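Local atomic coordinates of QdtA (Thermoanaerobacterium thermosaccharolyticum, PDB entry 4ZU5), a protein that belongs to the WxcM-like family of the cupin clan, is built mainly of antiparallel beta-sheets and carries thymidine bound in a pocket. Residues 88-91 against 92-95; 51-55 against 56-60; 120-124 against 125-129. One frame throughout, in Å; residues are numbered along the deposited sequence.

Contact 1. Residues 88-91 against 92-95; sequences GLYI and GPLV. Unlike the reference sequence in segment 92-95: L94 (reference Phe), V95 (reference Leu).
Y90 and I91 meet the chain that follows them from opposite faces of strand 87-91, the first through the flat of its ring on G92, the second through one methyl on V95. The tyrosine CG is anti to the backbone N (chi1 168°), which sends the ring forward along the chain and lays one face over the backbone just past the strand. G92 N sits 3.7 Å above that face, displaced toward the rim, so the closest ring atoms are CE2 and CZ, the latter 3.8 Å from G92 N. At the end of the ring, Y90 OH passes 3.6 Å from G92 CA. The hydroxyl itself is hydrogen-bonded to H57 ND1, a bond that probably steadies the ring in this place.

I91 works the other face. Its CG2 branch is the one anti to the backbone N, and it extends toward the turn: I91 CG2 is 3.7 Å from V95 CB and 3.9 Å from V95 CG1. The same methyl lies 3.6 Å from G92 O, so one methyl touches both the glycine carbonyl and the valine. The end of the side chain leads away from the turn, and I91 also packs on L71. V95 can return to I91, four residues back, because the chain bends at L94, whose phi of 69° is of the left-handed kind. Beyond I91, V95 also touches V5 and I73, which places this patch between the two sheets of the cupin barrel, where strand 87-91 passes over into strand 96-100.

Chemically the two faces differ: I91 and V95 add aliphatic surface to the buried interior, while Y90 covers a backbone peptide with its ring and ends in a polar group already paired with a histidine.

Contact 2. Residues 51-55 against 56-60; sequences HSHKK and LHQVL. Unlike the reference sequence in segment 51-55: S52 (reference Ala).
D120 OD1 takes two backbone N-H groups, those of K54 and K55, while OD2 of the same carboxylate adds a weak bond from L56 N; one carboxylate thus gathers three successive backbone N-H groups of the turn, K54 to L56, the last weakly. This turn belongs to the cupin barrel, carrying the chain from strand 47-53 in one sheet to strand 58-64 in the other.

Inside the bend H53 and L56 lie side by side and point the same way. L56 has CG anti to its N (chi1 -175°), and from there CD2 comes over the face of the imidazole, practically above its centre: a CH-pi contact with L56 CD2 3.6 Å from the H53 ring centroid and only 11° off the normal. The closest ring atom is H53 CE1, 3.5 Å from L56 CD2. A hydrogen bond between H53 ND1 and D120 O keeps the imidazole from swinging, and Y121, a thymidine-pocket residue, meets it edge-to-face.

Farther along, Q58 NE2 approaches the same ring obliquely, 4.2 Å from H53 NE2, its amide engaged elsewhere by hydrogen bonds, OE1 with R97 and NE2 with Y37. H57, its ND1 taken by Y90, heads off on another side of the turn, and its other flank brings H57 CD2 to 3.4 Å from K55 O.

Contact 3. Residues 120-124 against 125-129; sequences DYIRN and YDFYI
N124 reaches over the first turn of helix 125-136 and holds F127 and D126, a classic asparagine N-cap. Its CB starts the contact, 3.9 Å from F127 CB. CG stands anti to the backbone N (chi1 -173°), which swings the amide over the N-H groups of the helix's first turn. At the tip OD1 accepts twice: from F127 N at 2.9 Å, with a fairly straight N-H angle of 158° and the donor tilted out of the carbonyl plane, and from D126 N at 2.8 Å, a strongly bent and weak bond. The main chain takes over next, Y128 N donating to N124 O at 2.9 Å and 169°, while Y125 N donates a hydrogen bond to a water 2.8 Å away.

Beside the cap, I122 CG2 touches Y128 CB at 3.9 Å, the two side chains crossing at about a right angle, and the same methyl meets the edge of the F127 ring at CD2. The helix start is thereby joined to the short edge strand 121-122; Y128 packs on I73 of strand 67-73, and Y125 meets W96 of strand 96-100 edge-to-face.

Overall arrangement
Contacts 1 and 2 lie 6 Å apart, centre to centre, and both reach the same sheet, where strands 87-91 and 58-64 are neighbours; L94 N also bonds to H53 O at 2.7 Å. Contact 3, farther out, is tied to both. Its edge strand joins strand 47-53 of contact 2 through I122 N and S52 O, 2.9 Å apart, and its helix reaches contact 1 through Y128 OH and L94 O at 2.8 Å. Thymidine is nearest contact 3, which holds Y121 of the pocket and has the R123 side chain about 4 Å from a bound molecule. In contact 2 the side chain of Q58 is about 7 Å from a bound thymidine. In contact 1 the side chain of I91 is about 13 Å from a bound thymidine.

Contact 1. Residues 88-91 against 92-95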
ATOM      1  N   GLY A  88     -10.224   3.797  -4.674  1.00 29.92           N
ATOM      2  CA  GLY A  88      -9.283   4.807  -4.211  1.00 28.13           C
ATOM      3  C   GLY A  88      -9.864   6.207  -4.314  1.00 29.47           C
ATOM      4  O   GLY A  88     -10.650   6.495  -5.244  1.00 31.92           O
ATOM      5  N   LEU A  89      -9.402   7.072  -3.425  1.00 27.58           N
ATOM      6  CA  LEU A  89      -9.788   8.485  -3.437  1.00 28.76           C
ATOM      7  C   LEU A  89      -8.584   9.264  -3.914  1.00 26.43           C
ATOM      8  O   LEU A  89      -7.591   9.442  -3.203  1.00 24.71           O
ATOM      9  CB  LEU A  89     -10.270   8.941  -2.057  1.00 30.51           C
ATOM     10  CG  LEU A  89     -10.666  10.416  -1.928  1.00 30.17           C
ATOM     11  CD1 LEU A  89     -11.949  10.613  -2.687  1.00 32.28           C
ATOM     12  CD2 LEU A  89     -10.856  10.723  -0.459  1.00 32.16           C
ATOM     13  N   TYR A  90      -8.707   9.772  -5.129  1.00 27.41           N
ATOM     14  CA  TYR A  90      -7.697  10.664  -5.692  1.00 28.79           C
ATOM     15  C   TYR A  90      -7.921  12.047  -5.176  1.00 28.54           C
ATOM     16  O   TYR A  90      -9.038  12.585  -5.227  1.00 28.50           O
ATOM     17  CB  TYR A  90      -7.848  10.731  -7.208  1.00 28.49           C
ATOM     18  CG  TYR A  90      -7.050  11.836  -7.878  1.00 31.28           C
ATOM     19  CD1 TYR A  90      -5.672  11.797  -7.949  1.00 31.29           C
ATOM     20  CD2 TYR A  90      -7.670  12.969  -8.349  1.00 34.10           C
ATOM     21  CE1 TYR A  90      -4.954  12.880  -8.456  1.00 30.66           C
ATOM     22  CE2 TYR A  90      -6.963  14.033  -8.875  1.00 33.62           C
ATOM     23  CZ  TYR A  90      -5.596  13.977  -8.960  1.00 31.80           C
ATOM     24  OH  TYR A  90      -4.934  15.083  -9.518  1.00 33.14           O
ATOM     25  N   ILE A  91      -6.833  12.642  -4.723  1.00 28.24           N
ATOM     26  CA  ILE A  91      -6.865  14.010  -4.242  1.00 29.99           C
ATOM     27  C   ILE A  91      -5.740  14.778  -4.869  1.00 28.42           C
ATOM     28  O   ILE A  91      -4.593  14.533  -4.594  1.00 30.98           O
ATOM     29  CB  ILE A  91      -6.719  14.121  -2.702  1.00 30.50           C
ATOM     30  CG1 ILE A  91      -7.803  13.310  -2.012  1.00 31.67           C
ATOM     31  CG2 ILE A  91      -6.792  15.584  -2.261  1.00 33.88           C
ATOM     32  CD1 ILE A  91      -7.605  13.157  -0.513  1.00 31.81           C
ATOM     33  N   GLY A  92      -6.101  15.772  -5.658  1.00 30.49           N
ATOM     34  CA  GLY A  92      -5.166  16.661  -6.269  1.00 32.07           C
ATOM     35  C   GLY A  92      -4.768  17.873  -5.446  1.00 33.49           C
ATOM     36  O   GLY A  92      -4.973  17.892  -4.254  1.00 30.66           O
ATOM     37  N   PRO A  93      -4.067  18.822  -6.070  1.00 38.98           N
ATOM     38  CA  PRO A  93      -3.528  19.991  -5.382  1.00 38.98           C
ATOM     39  C   PRO A  93      -4.621  20.883  -4.809  1.00 32.63           C
ATOM     40  O   PRO A  93      -5.735  20.987  -5.367  1.00 31.47           O
ATOM     41  CB  PRO A  93      -2.791  20.721  -6.493  1.00 42.03           C
ATOM     42  CG  PRO A  93      -2.230  19.587  -7.279  1.00 42.98           C
ATOM     43  CD  PRO A  93      -3.430  18.666  -7.392  1.00 43.62           C
ATOM     44  N   LEU A  94      -4.290  21.386  -3.631  1.00 33.30           N
ATOM     45  CA  LEU A  94      -5.029  22.439  -2.976  1.00 34.07           C
ATOM     46  C   LEU A  94      -6.384  22.016  -2.510  1.00 35.59           C
ATOM     47  O   LEU A  94      -7.328  22.817  -2.436  1.00 30.74           O
ATOM     48  CB  LEU A  94      -5.168  23.629  -3.901  1.00 33.54           C
ATOM     49  CG  LEU A  94      -3.841  24.373  -4.073  1.00 36.04           C
ATOM     50  CD1 LEU A  94      -4.092  25.521  -5.020  1.00 39.95           C
ATOM     51  CD2 LEU A  94      -3.182  24.864  -2.796  1.00 41.45           C
ATOM     52  N   VAL A  95      -6.454  20.774  -2.076  1.00 32.87           N
ATOM     53  CA  VAL A  95      -7.609  20.316  -1.374  1.00 31.44           C
ATOM     54  C   VAL A  95      -7.167  20.065   0.060  1.00 33.54           C
ATOM     55  O   VAL A  95      -6.154  19.433   0.276  1.00 31.50           O
ATOM     56  CB  VAL A  95      -8.094  19.004  -1.977  1.00 31.01           C
ATOM     57  CG1 VAL A  95      -9.212  18.407  -1.135  1.00 31.45           C
ATOM     58  CG2 VAL A  95      -8.598  19.225  -3.414  1.00 31.68           C
TER

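Contact 2. Residues 51-55 against 56-60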
ATOM      1  N   HIS A  51      -4.154  19.181   6.468  1.00 36.65           N
ATOM      2  CA  HIS A  51      -3.143  19.705   5.558  1.00 37.04           C
ATOM      3  C   HIS A  51      -3.603  19.651   4.121  1.00 36.30           C
ATOM      4  O   HIS A  51      -4.668  19.107   3.809  1.00 35.07           O
ATOM      5  CB  HIS A  51      -1.801  18.966   5.761  1.00 38.39           C
ATOM      6  CG  HIS A  51      -1.796  17.562   5.243  1.00 42.99           C
ATOM      7  ND1 HIS A  51      -2.148  16.480   6.019  1.00 46.70           N
ATOM      8  CD2 HIS A  51      -1.538  17.071   4.008  1.00 42.94           C
ATOM      9  CE1 HIS A  51      -2.112  15.380   5.287  1.00 44.51           C
ATOM     10  NE2 HIS A  51      -1.756  15.715   4.061  1.00 50.90           N
ATOM     11  N   SER A  52      -2.857  20.352   3.284  1.00 35.05           N
ATOM     12  CA  SER A  52      -3.006  20.296   1.859  1.00 36.14           C
ATOM     13  C   SER A  52      -1.626  20.308   1.172  1.00 39.25           C
ATOM     14  O   SER A  52      -0.573  20.281   1.830  1.00 40.55           O
ATOM     15  CB  SER A  52      -3.840  21.475   1.383  1.00 34.52           C
ATOM     16  OG  SER A  52      -4.137  21.371  -0.014  1.00 35.39           O
ATOM     17  N   HIS A  53      -1.631  20.330  -0.159  1.00 38.30           N
ATOM     18  CA  HIS A  53      -0.396  20.462  -0.937  1.00 39.70           C
ATOM     19  C   HIS A  53      -0.601  21.284  -2.154  1.00 36.74           C
ATOM     20  O   HIS A  53      -1.711  21.313  -2.682  1.00 39.12           O
ATOM     21  CB  HIS A  53       0.013  19.099  -1.460  1.00 43.66           C
ATOM     22  CG  HIS A  53       0.205  18.105  -0.385  1.00 40.95           C
ATOM     23  ND1 HIS A  53       1.406  17.955   0.262  1.00 47.72           N
ATOM     24  CD2 HIS A  53      -0.663  17.261   0.217  1.00 44.55           C
ATOM     25  CE1 HIS A  53       1.297  17.001   1.173  1.00 47.65           C
ATOM     26  NE2 HIS A  53       0.050  16.563   1.164  1.00 44.50           N
ATOM     27  N   LYS A  54       0.478  21.841  -2.673  1.00 39.41           N
ATOM     28  CA  LYS A  54       0.397  22.554  -3.958  1.00 43.53           C
ATOM     29  C   LYS A  54       0.691  21.676  -5.181  1.00 43.34           C
ATOM     30  O   LYS A  54       0.181  21.924  -6.269  1.00 48.13           O
ATOM     31  CB  LYS A  54       1.351  23.757  -4.014  1.00 51.67           C
ATOM     32  CG  LYS A  54       1.282  24.763  -2.864  1.00 62.00           C
ATOM     33  CD  LYS A  54       2.282  24.485  -1.720  1.00 66.29           C
ATOM     34  CE  LYS A  54       3.611  25.242  -1.797  1.00 68.57           C
ATOM     35  NZ  LYS A  54       3.468  26.647  -1.304  1.00 74.10           N
ATOM     36  N   LYS A  55       1.556  20.682  -5.051  1.00 38.92           N
ATOM     37  CA  LYS A  55       2.040  19.981  -6.257  1.00 38.02           C
ATOM     38  C   LYS A  55       1.821  18.446  -6.227  1.00 33.27           C
ATOM     39  O   LYS A  55       1.962  17.767  -7.224  1.00 39.65           O
ATOM     40  CB  LYS A  55       3.540  20.270  -6.421  1.00 43.17           C
ATOM     41  CG  LYS A  55       3.785  21.674  -6.982  1.00 51.62           C
ATOM     42  CD  LYS A  55       5.110  22.315  -6.599  1.00 57.26           C
ATOM     43  CE  LYS A  55       6.188  21.284  -6.297  1.00 64.53           C
ATOM     44  NZ  LYS A  55       7.550  21.903  -6.307  1.00 68.93           N
ATOM     45  N   LEU A  56       1.555  17.913  -5.067  1.00 31.53           N
ATOM     46  CA  LEU A  56       1.442  16.493  -4.836  1.00 32.54           C
ATOM     47  C   LEU A  56       0.076  15.945  -5.288  1.00 36.23           C
ATOM     48  O   LEU A  56      -0.954  16.568  -5.071  1.00 33.34           O
ATOM     49  CB  LEU A  56       1.628  16.251  -3.346  1.00 32.93           C
ATOM     50  CG  LEU A  56       1.664  14.795  -2.899  1.00 33.39           C
ATOM     51  CD1 LEU A  56       2.874  14.103  -3.523  1.00 31.21           C
ATOM     52  CD2 LEU A  56       1.705  14.627  -1.393  1.00 35.99           C
ATOM     53  N   HIS A  57       0.078  14.716  -5.817  1.00 30.77           N
ATOM     54  CA  HIS A  57      -1.147  14.019  -6.188  1.00 31.73           C
ATOM     55  C   HIS A  57      -1.060  12.747  -5.362  1.00 32.83           C
ATOM     56  O   HIS A  57       0.033  12.224  -5.154  1.00 30.69           O
ATOM     57  CB  HIS A  57      -1.204  13.750  -7.703  1.00 31.91           C
ATOM     58  CG  HIS A  57      -1.272  14.987  -8.544  1.00 27.92           C
ATOM     59  ND1 HIS A  57      -2.431  15.447  -9.135  1.00 32.01           N
ATOM     60  CD2 HIS A  57      -0.293  15.828  -8.948  1.00 29.34           C
ATOM     61  CE1 HIS A  57      -2.179  16.583  -9.772  1.00 30.98           C
ATOM     62  NE2 HIS A  57      -0.889  16.840  -9.657  1.00 30.74           N
ATOM     63  N   GLN A  58      -2.196  12.324  -4.817  1.00 27.42           N
ATOM     64  CA  GLN A  58      -2.278  11.197  -3.918  1.00 29.86           C
ATOM     65  C   GLN A  58      -3.523  10.412  -4.236  1.00 28.13           C
ATOM     66  O   GLN A  58      -4.507  10.976  -4.743  1.00 27.41           O
ATOM     67  CB  GLN A  58      -2.484  11.755  -2.509  1.00 34.97           C
ATOM     68  CG  GLN A  58      -1.266  12.442  -1.944  1.00 38.60           C
ATOM     69  CD  GLN A  58      -1.416  12.635  -0.433  1.00 41.14           C
ATOM     70  OE1 GLN A  58      -2.501  12.882   0.079  1.00 38.00           O
ATOM     71  NE2 GLN A  58      -0.327  12.461   0.279  1.00 43.75           N
ATOM     72  N   VAL A  59      -3.505   9.143  -3.857  1.00 27.27           N
ATOM     73  CA  VAL A  59      -4.676   8.298  -3.822  1.00 26.43           C
ATOM     74  C   VAL A  59      -4.729   7.652  -2.461  1.00 28.58           C
ATOM     75  O   VAL A  59      -3.795   7.012  -2.045  1.00 27.74           O
ATOM     76  CB  VAL A  59      -4.609   7.254  -4.932  1.00 25.67           C
ATOM     77  CG1 VAL A  59      -5.692   6.201  -4.823  1.00 25.61           C
ATOM     78  CG2 VAL A  59      -4.739   7.952  -6.294  1.00 23.58           C
ATOM     79  N   LEU A  60      -5.872   7.765  -1.815  1.00 28.20           N
ATOM     80  CA  LEU A  60      -6.085   7.156  -0.511  1.00 28.28           C
ATOM     81  C   LEU A  60      -6.939   5.907  -0.657  1.00 28.14           C
ATOM     82  O   LEU A  60      -7.942   5.894  -1.391  1.00 29.19           O
ATOM     83  CB  LEU A  60      -6.805   8.143   0.428  1.00 28.21           C
ATOM     84  CG  LEU A  60      -6.006   9.243   1.130  1.00 31.32           C
ATOM     85  CD1 LEU A  60      -5.167  10.077   0.160  1.00 30.51           C
ATOM     86  CD2 LEU A  60      -6.891  10.185   1.932  1.00 32.32           C
TER

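Contact 3. Residues 120-124 against 125-129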
ATOM      1  N   ASP A 120       6.045  21.473   0.505  1.00 45.34           N
ATOM      2  CA  ASP A 120       4.806  21.390  -0.259  1.00 42.74           C
ATOM      3  C   ASP A 120       3.708  20.941   0.664  1.00 43.96           C
ATOM      4  O   ASP A 120       2.606  20.689   0.216  1.00 43.65           O
ATOM      5  CB  ASP A 120       4.966  20.409  -1.437  1.00 46.54           C
ATOM      6  CG  ASP A 120       3.743  20.359  -2.336  1.00 46.50           C
ATOM      7  OD1 ASP A 120       3.219  21.442  -2.690  1.00 45.02           O
ATOM      8  OD2 ASP A 120       3.258  19.237  -2.616  1.00 42.34           O
ATOM      9  N   TYR A 121       4.027  20.794   1.946  1.00 41.90           N
ATOM     10  CA  TYR A 121       3.054  20.340   2.924  1.00 46.97           C
ATOM     11  C   TYR A 121       2.495  21.619   3.494  1.00 46.98           C
ATOM     12  O   TYR A 121       3.186  22.255   4.260  1.00 50.01           O
ATOM     13  CB  TYR A 121       3.743  19.571   4.058  1.00 49.33           C
ATOM     14  CG  TYR A 121       3.270  18.166   4.273  1.00 59.85           C
ATOM     15  CD1 TYR A 121       3.859  17.111   3.563  1.00 70.83           C
ATOM     16  CD2 TYR A 121       2.266  17.869   5.191  1.00 63.26           C
ATOM     17  CE1 TYR A 121       3.449  15.797   3.735  1.00 79.43           C
ATOM     18  CE2 TYR A 121       1.852  16.550   5.392  1.00 73.00           C
ATOM     19  CZ  TYR A 121       2.450  15.509   4.661  1.00 83.35           C
ATOM     20  OH  TYR A 121       2.091  14.174   4.832  1.00 87.74           O
ATOM     21  N   ILE A 122       1.316  22.052   3.058  1.00 46.12           N
ATOM     22  CA  ILE A 122       0.684  23.236   3.617  1.00 44.30           C
ATOM     23  C   ILE A 122      -0.028  22.866   4.910  1.00 42.26           C
ATOM     24  O   ILE A 122      -1.032  22.143   4.903  1.00 43.98           O
ATOM     25  CB  ILE A 122      -0.369  23.834   2.696  1.00 45.08           C
ATOM     26  CG1 ILE A 122       0.235  24.218   1.343  1.00 48.38           C
ATOM     27  CG2 ILE A 122      -0.978  25.059   3.359  1.00 46.50           C
ATOM     28  CD1 ILE A 122      -0.820  24.636   0.338  1.00 50.81           C
ATOM     29  N   ARG A 123       0.482  23.360   6.032  1.00 43.51           N
ATOM     30  CA  ARG A 123      -0.128  23.067   7.328  1.00 44.15           C
ATOM     31  C   ARG A 123      -0.868  24.270   7.927  1.00 41.30           C
ATOM     32  O   ARG A 123      -1.650  24.129   8.834  1.00 37.50           O
ATOM     33  CB  ARG A 123       0.937  22.596   8.310  1.00 50.57           C
ATOM     34  CG  ARG A 123       1.310  21.146   8.083  1.00 59.52           C
ATOM     35  CD  ARG A 123       2.675  20.789   8.663  1.00 66.51           C
ATOM     36  NE  ARG A 123       3.095  19.468   8.197  1.00 75.06           N
ATOM     37  CZ  ARG A 123       2.422  18.342   8.436  1.00 80.93           C
ATOM     38  NH1 ARG A 123       1.305  18.346   9.166  1.00 85.96           N
ATOM     39  NH2 ARG A 123       2.866  17.196   7.944  1.00 82.15           N
ATOM     40  N   ASN A 124      -0.607  25.452   7.410  1.00 44.96           N
ATOM     41  CA  ASN A 124      -1.282  26.637   7.911  1.00 42.29           C
ATOM     42  C   ASN A 124      -2.599  26.827   7.211  1.00 37.20           C
ATOM     43  O   ASN A 124      -2.657  27.087   6.016  1.00 36.74           O
ATOM     44  CB  ASN A 124      -0.410  27.868   7.714  1.00 46.20           C
ATOM     45  CG  ASN A 124      -0.999  29.090   8.379  1.00 43.57           C
ATOM     46  OD1 ASN A 124      -2.008  29.615   7.949  1.00 49.05           O
ATOM     47  ND2 ASN A 124      -0.386  29.518   9.461  1.00 49.61           N
ATOM     48  N   TYR A 125      -3.668  26.728   7.970  1.00 35.89           N
ATOM     49  CA  TYR A 125      -4.980  26.811   7.384  1.00 35.02           C
ATOM     50  C   TYR A 125      -5.232  28.146   6.719  1.00 37.71           C
ATOM     51  O   TYR A 125      -5.844  28.183   5.657  1.00 36.02           O
ATOM     52  CB  TYR A 125      -6.040  26.481   8.418  1.00 36.42           C
ATOM     53  CG  TYR A 125      -7.424  26.429   7.840  1.00 35.75           C
ATOM     54  CD1 TYR A 125      -7.833  25.360   7.050  1.00 36.66           C
ATOM     55  CD2 TYR A 125      -8.311  27.480   8.006  1.00 35.40           C
ATOM     56  CE1 TYR A 125      -9.098  25.318   6.485  1.00 32.58           C
ATOM     57  CE2 TYR A 125      -9.591  27.431   7.498  1.00 32.99           C
ATOM     58  CZ  TYR A 125      -9.991  26.375   6.717  1.00 37.77           C
ATOM     59  OH  TYR A 125     -11.230  26.366   6.126  1.00 34.95           O
ATOM     60  N   ASP A 126      -4.729  29.241   7.284  1.00 35.97           N
ATOM     61  CA  ASP A 126      -4.977  30.563   6.659  1.00 38.21           C
ATOM     62  C   ASP A 126      -4.232  30.725   5.335  1.00 37.72           C
ATOM     63  O   ASP A 126      -4.742  31.305   4.394  1.00 37.18           O
ATOM     64  CB  ASP A 126      -4.598  31.729   7.579  1.00 39.75           C
ATOM     65  CG  ASP A 126      -5.472  31.805   8.822  1.00 39.53           C
ATOM     66  OD1 ASP A 126      -6.686  31.530   8.767  1.00 36.95           O
ATOM     67  OD2 ASP A 126      -4.917  32.118   9.881  1.00 43.05           O
ATOM     68  N   PHE A 127      -3.030  30.186   5.277  1.00 38.93           N
ATOM     69  CA  PHE A 127      -2.266  30.194   4.044  1.00 42.35           C
ATOM     70  C   PHE A 127      -2.952  29.300   3.015  1.00 35.89           C
ATOM     71  O   PHE A 127      -3.058  29.671   1.861  1.00 40.67           O
ATOM     72  CB  PHE A 127      -0.830  29.716   4.291  1.00 46.90           C
ATOM     73  CG  PHE A 127       0.039  29.765   3.046  1.00 53.83           C
ATOM     74  CD1 PHE A 127       0.296  30.984   2.412  1.00 52.40           C
ATOM     75  CD2 PHE A 127       0.551  28.595   2.465  1.00 53.56           C
ATOM     76  CE1 PHE A 127       1.046  31.039   1.241  1.00 53.68           C
ATOM     77  CE2 PHE A 127       1.332  28.653   1.317  1.00 54.29           C
ATOM     78  CZ  PHE A 127       1.586  29.875   0.704  1.00 50.17           C
ATOM     79  N   TYR A 128      -3.393  28.118   3.435  1.00 36.63           N
ATOM     80  CA  TYR A 128      -4.115  27.239   2.549  1.00 37.40           C
ATOM     81  C   TYR A 128      -5.228  28.039   1.896  1.00 39.85           C
ATOM     82  O   TYR A 128      -5.320  28.137   0.684  1.00 34.97           O
ATOM     83  CB  TYR A 128      -4.718  26.017   3.258  1.00 37.69           C
ATOM     84  CG  TYR A 128      -5.737  25.357   2.399  1.00 37.40           C
ATOM     85  CD1 TYR A 128      -5.353  24.661   1.264  1.00 37.03           C
ATOM     86  CD2 TYR A 128      -7.081  25.546   2.613  1.00 38.58           C
ATOM     87  CE1 TYR A 128      -6.286  24.181   0.380  1.00 37.35           C
ATOM     88  CE2 TYR A 128      -8.021  25.052   1.738  1.00 41.62           C
ATOM     89  CZ  TYR A 128      -7.618  24.342   0.624  1.00 39.02           C
ATOM     90  OH  TYR A 128      -8.592  23.897  -0.236  1.00 39.14           O
ATOM     91  N   ILE A 129      -6.098  28.614   2.722  1.00 38.40           N
ATOM     92  CA  ILE A 129      -7.272  29.310   2.220  1.00 37.54           C
ATOM     93  C   ILE A 129      -6.927  30.431   1.266  1.00 36.25           C
ATOM     94  O   ILE A 129      -7.612  30.608   0.274  1.00 40.12           O
ATOM     95  CB  ILE A 129      -8.122  29.892   3.382  1.00 40.07           C
ATOM     96  CG1 ILE A 129      -8.721  28.758   4.225  1.00 38.72           C
ATOM     97  CG2 ILE A 129      -9.256  30.767   2.860  1.00 42.85           C
ATOM     98  CD1 ILE A 129      -9.792  27.949   3.511  1.00 44.57           C
TER
HETATM   99  O   HOH W   1      -3.739  26.047  10.721  1.00 48.35           O